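Local coordinates for protein inositol-3-phosphate synthase (Caenorhabditis elegans, PDB 1VKO) that belongs to the inositol-phosphate synthase family and binds nicotinamide-adenine-dinucleotide on a Rossmann-type domain, at residues R75-G83 with H238-A249. Sequence-based numbering, arbitrary orientation.
Sequences RKTGLLLVG and HELECVIVLWTA. With NAD (nicotinamide-adenine-dinucleotide), chain G.
Gly78, Leu80 and Val82 carry the backbone ladder that joins strands 77-82 and 242-247 in parallel, each giving its N-H to one carbonyl and its own carbonyl to an N-H two residues further on. Leu80 N, for example, bonds to Ile244 O at 2.8 Å, and Leu80 O takes Leu246 N. The ladder begins where Lys76 O accepts from both Glu241 N and Cys242 N, and ends with Thr248 N on Val82 O at 2.8 Å.

Apolar side chains pack on both faces. On one, Leu79 CD1 meets Ile244 CG2 at 3.8 Å, while Leu81 and Leu246 run alongside each other, Leu81 CD2 reaching both CB and CD2 of Leu246 at 3.8 Å. On the other, Leu80 CD1 rests on Val245 CG2 at 3.7 Å, and Val82, with CG1 anti to its N (chi1 -166°), brings that methyl to Trp247 CZ3 and to the NAD adenine.

At the C-terminal ends, as in Rossmann folds, the cofactor is met: Gly83 CA approaches NAD O4B at 3.2 Å, and NAD O3D donates to Ala249 O.

Strand 77-82 lies between 154-159 and 242-247, with 295-298 beyond the latter; helix 440-458 packs on Leu79, helix 220-238 on Leu80.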
# COMPACT_ATOMS: atom_id res chain seq x y z
N ARG A 75 -35.24 28.54 10.28
CA ARG A 75 -35.43 29.81 9.60
C ARG A 75 -35.10 29.72 8.10
O ARG A 75 -34.34 28.83 7.67
CB ARG A 75 -34.57 30.88 10.25
CG ARG A 75 -35.20 31.51 11.48
CD ARG A 75 -34.92 30.75 12.77
NE ARG A 75 -35.40 31.46 13.96
CZ ARG A 75 -34.62 32.00 14.89
NH1 ARG A 75 -33.29 31.93 14.80
NH2 ARG A 75 -35.17 32.59 15.92
N LYS A 76 -35.67 30.65 7.31
CA LYS A 76 -35.39 30.71 5.87
C LYS A 76 -33.96 31.16 5.68
O LYS A 76 -33.58 32.23 6.16
CB LYS A 76 -36.35 31.66 5.14
CG LYS A 76 -36.33 31.45 3.63
CD LYS A 76 -37.13 32.52 2.88
CE LYS A 76 -37.09 32.20 1.39
NZ LYS A 76 -37.64 33.30 0.56
N THR A 77 -33.18 30.36 4.97
CA THR A 77 -31.71 30.45 5.07
C THR A 77 -30.97 30.63 3.75
O THR A 77 -31.07 29.81 2.86
CB THR A 77 -31.20 29.22 5.85
OG1 THR A 77 -31.67 29.31 7.19
CG2 THR A 77 -29.68 29.20 6.01
N GLY A 78 -30.22 31.72 3.65
CA GLY A 78 -29.37 31.93 2.48
C GLY A 78 -27.93 31.64 2.83
O GLY A 78 -27.48 31.97 3.94
N LEU A 79 -27.21 31.04 1.89
CA LEU A 79 -25.75 30.79 2.02
C LEU A 79 -24.99 31.45 0.90
O LEU A 79 -25.29 31.25 -0.30
CB LEU A 79 -25.41 29.27 2.11
CG LEU A 79 -23.93 28.82 2.15
CD1 LEU A 79 -23.25 29.29 3.43
CD2 LEU A 79 -23.79 27.32 2.07
N LEU A 80 -23.98 32.23 1.30
CA LEU A 80 -23.14 32.94 0.37
C LEU A 80 -21.72 32.41 0.38
O LEU A 80 -21.00 32.52 1.39
CB LEU A 80 -23.08 34.44 0.71
CG LEU A 80 -24.32 35.30 0.56
CD1 LEU A 80 -24.24 36.50 1.52
CD2 LEU A 80 -24.46 35.74 -0.87
N LEU A 81 -21.27 31.88 -0.76
CA LEU A 81 -19.93 31.27 -0.76
C LEU A 81 -18.95 32.16 -1.42
O LEU A 81 -19.20 32.68 -2.51
CB LEU A 81 -19.94 29.89 -1.42
CG LEU A 81 -20.98 28.89 -0.91
CD1 LEU A 81 -20.97 27.56 -1.65
CD2 LEU A 81 -20.78 28.63 0.56
N VAL A 82 -17.82 32.34 -0.77
CA VAL A 82 -16.70 32.98 -1.45
C VAL A 82 -15.92 31.90 -2.14
O VAL A 82 -15.56 30.86 -1.54
CB VAL A 82 -15.83 33.79 -0.49
CG1 VAL A 82 -14.91 34.70 -1.29
CG2 VAL A 82 -16.73 34.60 0.46
N GLY A 83 -15.68 32.11 -3.43
CA GLY A 83 -15.20 31.05 -4.29
C GLY A 83 -16.39 30.23 -4.80
O GLY A 83 -16.32 29.03 -4.88
N HIS A 238 -34.51 37.62 -1.13
CA HIS A 238 -35.12 36.32 -0.84
C HIS A 238 -35.76 36.30 0.55
O HIS A 238 -36.27 35.28 0.97
CB HIS A 238 -34.12 35.16 -0.95
CG HIS A 238 -33.55 34.96 -2.32
ND1 HIS A 238 -32.30 35.42 -2.67
CD2 HIS A 238 -34.03 34.31 -3.40
CE1 HIS A 238 -32.04 35.08 -3.92
NE2 HIS A 238 -33.08 34.41 -4.39
N GLU A 239 -35.71 37.42 1.25
CA GLU A 239 -36.49 37.58 2.47
C GLU A 239 -36.04 36.56 3.51
O GLU A 239 -36.85 35.91 4.18
CB GLU A 239 -37.98 37.42 2.12
CG GLU A 239 -38.88 38.50 2.69
CD GLU A 239 -40.04 38.79 1.75
OE1 GLU A 239 -40.81 37.87 1.42
OE2 GLU A 239 -40.16 39.96 1.34
N LEU A 240 -34.73 36.45 3.65
CA LEU A 240 -34.06 35.45 4.48
C LEU A 240 -34.04 35.84 5.95
O LEU A 240 -33.85 37.00 6.29
CB LEU A 240 -32.61 35.33 4.02
CG LEU A 240 -32.42 34.98 2.55
CD1 LEU A 240 -30.98 35.20 2.14
CD2 LEU A 240 -32.87 33.55 2.22
N GLU A 241 -34.21 34.87 6.82
CA GLU A 241 -34.06 35.12 8.24
C GLU A 241 -32.71 34.70 8.78
O GLU A 241 -32.38 35.09 9.90
CB GLU A 241 -35.16 34.41 9.04
CG GLU A 241 -36.58 34.83 8.70
CD GLU A 241 -37.54 33.67 8.91
OE1 GLU A 241 -37.78 33.31 10.08
OE2 GLU A 241 -38.03 33.12 7.90
N CYS A 242 -31.95 33.87 8.05
CA CYS A 242 -30.57 33.50 8.45
C CYS A 242 -29.65 33.59 7.25
O CYS A 242 -29.89 32.97 6.22
CB CYS A 242 -30.50 32.08 9.02
SG CYS A 242 -28.93 31.65 9.80
N VAL A 243 -28.59 34.38 7.39
CA VAL A 243 -27.62 34.53 6.30
C VAL A 243 -26.30 34.01 6.83
O VAL A 243 -25.85 34.44 7.91
CB VAL A 243 -27.46 36.02 5.88
CG1 VAL A 243 -26.40 36.17 4.83
CG2 VAL A 243 -28.76 36.56 5.35
N ILE A 244 -25.70 33.09 6.09
CA ILE A 244 -24.40 32.55 6.43
C ILE A 244 -23.47 32.82 5.25
O ILE A 244 -23.85 32.59 4.09
CB ILE A 244 -24.46 31.03 6.72
CG1 ILE A 244 -25.40 30.74 7.87
CG2 ILE A 244 -23.03 30.45 7.04
CD1 ILE A 244 -26.10 29.35 7.73
N VAL A 245 -22.29 33.34 5.57
CA VAL A 245 -21.24 33.53 4.60
C VAL A 245 -20.12 32.52 4.87
O VAL A 245 -19.72 32.30 6.03
CB VAL A 245 -20.67 34.93 4.68
CG1 VAL A 245 -19.29 35.02 3.89
CG2 VAL A 245 -21.71 35.92 4.18
N LEU A 246 -19.62 31.92 3.80
CA LEU A 246 -18.65 30.84 3.97
C LEU A 246 -17.56 30.92 2.92
O LEU A 246 -17.83 31.02 1.71
CB LEU A 246 -19.36 29.47 3.93
CG LEU A 246 -18.53 28.21 4.18
CD1 LEU A 246 -19.35 27.09 4.91
CD2 LEU A 246 -17.94 27.71 2.85
N TRP A 247 -16.32 30.89 3.40
CA TRP A 247 -15.15 30.96 2.56
C TRP A 247 -14.72 29.57 2.06
O TRP A 247 -14.28 28.69 2.84
CB TRP A 247 -14.00 31.62 3.34
CG TRP A 247 -12.77 31.76 2.50
CD1 TRP A 247 -11.88 30.77 2.17
CD2 TRP A 247 -12.31 32.95 1.85
NE1 TRP A 247 -10.90 31.28 1.35
CE2 TRP A 247 -11.13 32.62 1.14
CE3 TRP A 247 -12.79 34.28 1.79
CZ2 TRP A 247 -10.41 33.56 0.40
CZ3 TRP A 247 -12.10 35.20 1.02
CH2 TRP A 247 -10.90 34.84 0.35
N THR A 248 -14.81 29.40 0.76
CA THR A 248 -14.34 28.23 0.07
C THR A 248 -13.66 28.66 -1.24
O THR A 248 -13.76 27.98 -2.27
CB THR A 248 -15.48 27.19 -0.16
OG1 THR A 248 -14.96 26.06 -0.88
CG2 THR A 248 -16.63 27.72 -1.09
N ALA A 249 -12.98 29.81 -1.19
CA ALA A 249 -12.07 30.27 -2.23
C ALA A 249 -10.60 29.86 -1.93
O ALA A 249 -10.33 29.18 -0.97
CB ALA A 249 -12.18 31.79 -2.36
PA NAD G . -10.93 25.84 -6.34
O1A NAD G . -9.81 26.49 -6.98
O2A NAD G . -11.57 24.93 -7.31
O5B NAD G . -11.89 26.97 -5.79
C5B NAD G . -11.40 28.25 -5.53
C4B NAD G . -12.32 29.24 -6.23
O4B NAD G . -12.29 30.45 -5.51
C3B NAD G . -11.87 29.55 -7.63
O3B NAD G . -13.07 29.72 -8.36
C2B NAD G . -11.23 30.91 -7.56
O2B NAD G . -11.72 31.60 -8.71
C1B NAD G . -11.89 31.52 -6.33
N9A NAD G . -11.21 32.60 -5.58
C8A NAD G . -9.89 32.78 -5.30
N7A NAD G . -9.76 33.93 -4.60
C5A NAD G . -10.96 34.51 -4.42
C6A NAD G . -11.39 35.71 -3.81
N6A NAD G . -10.55 36.61 -3.27
N1A NAD G . -12.73 36.01 -3.83
C2A NAD G . -13.62 35.19 -4.46
N3A NAD G . -13.17 34.06 -5.07
C4A NAD G . -11.87 33.70 -5.06
O3 NAD G . -10.49 25.05 -4.99
PN NAD G . -11.54 24.13 -4.22
O1N NAD G . -12.90 24.64 -4.55
O2N NAD G . -11.21 22.74 -4.52
O5D NAD G . -11.37 24.49 -2.64
C5D NAD G . -11.32 25.83 -2.20
C4D NAD G . -10.65 26.02 -0.83
O4D NAD G . -11.14 25.08 0.10
C3D NAD G . -9.12 25.86 -0.85
O3D NAD G . -8.55 26.83 -0.02
C2D NAD G . -8.90 24.55 -0.12
O2D NAD G . -7.69 24.46 0.60
C1D NAD G . -10.06 24.56 0.84
N1N NAD G . -10.20 23.19 1.30
C2N NAD G . -10.51 22.20 0.42
C3N NAD G . -10.60 20.91 0.87
C7N NAD G . -11.30 19.96 -0.02
O7N NAD G . -11.68 20.48 -1.28
N7N NAD G . -11.55 18.71 0.39
C4N NAD G . -10.40 20.59 2.23
C5N NAD G . -10.07 21.60 3.11
C6N NAD G . -9.96 22.92 2.63
O HOH W 1 -15.03 26.81 -4.44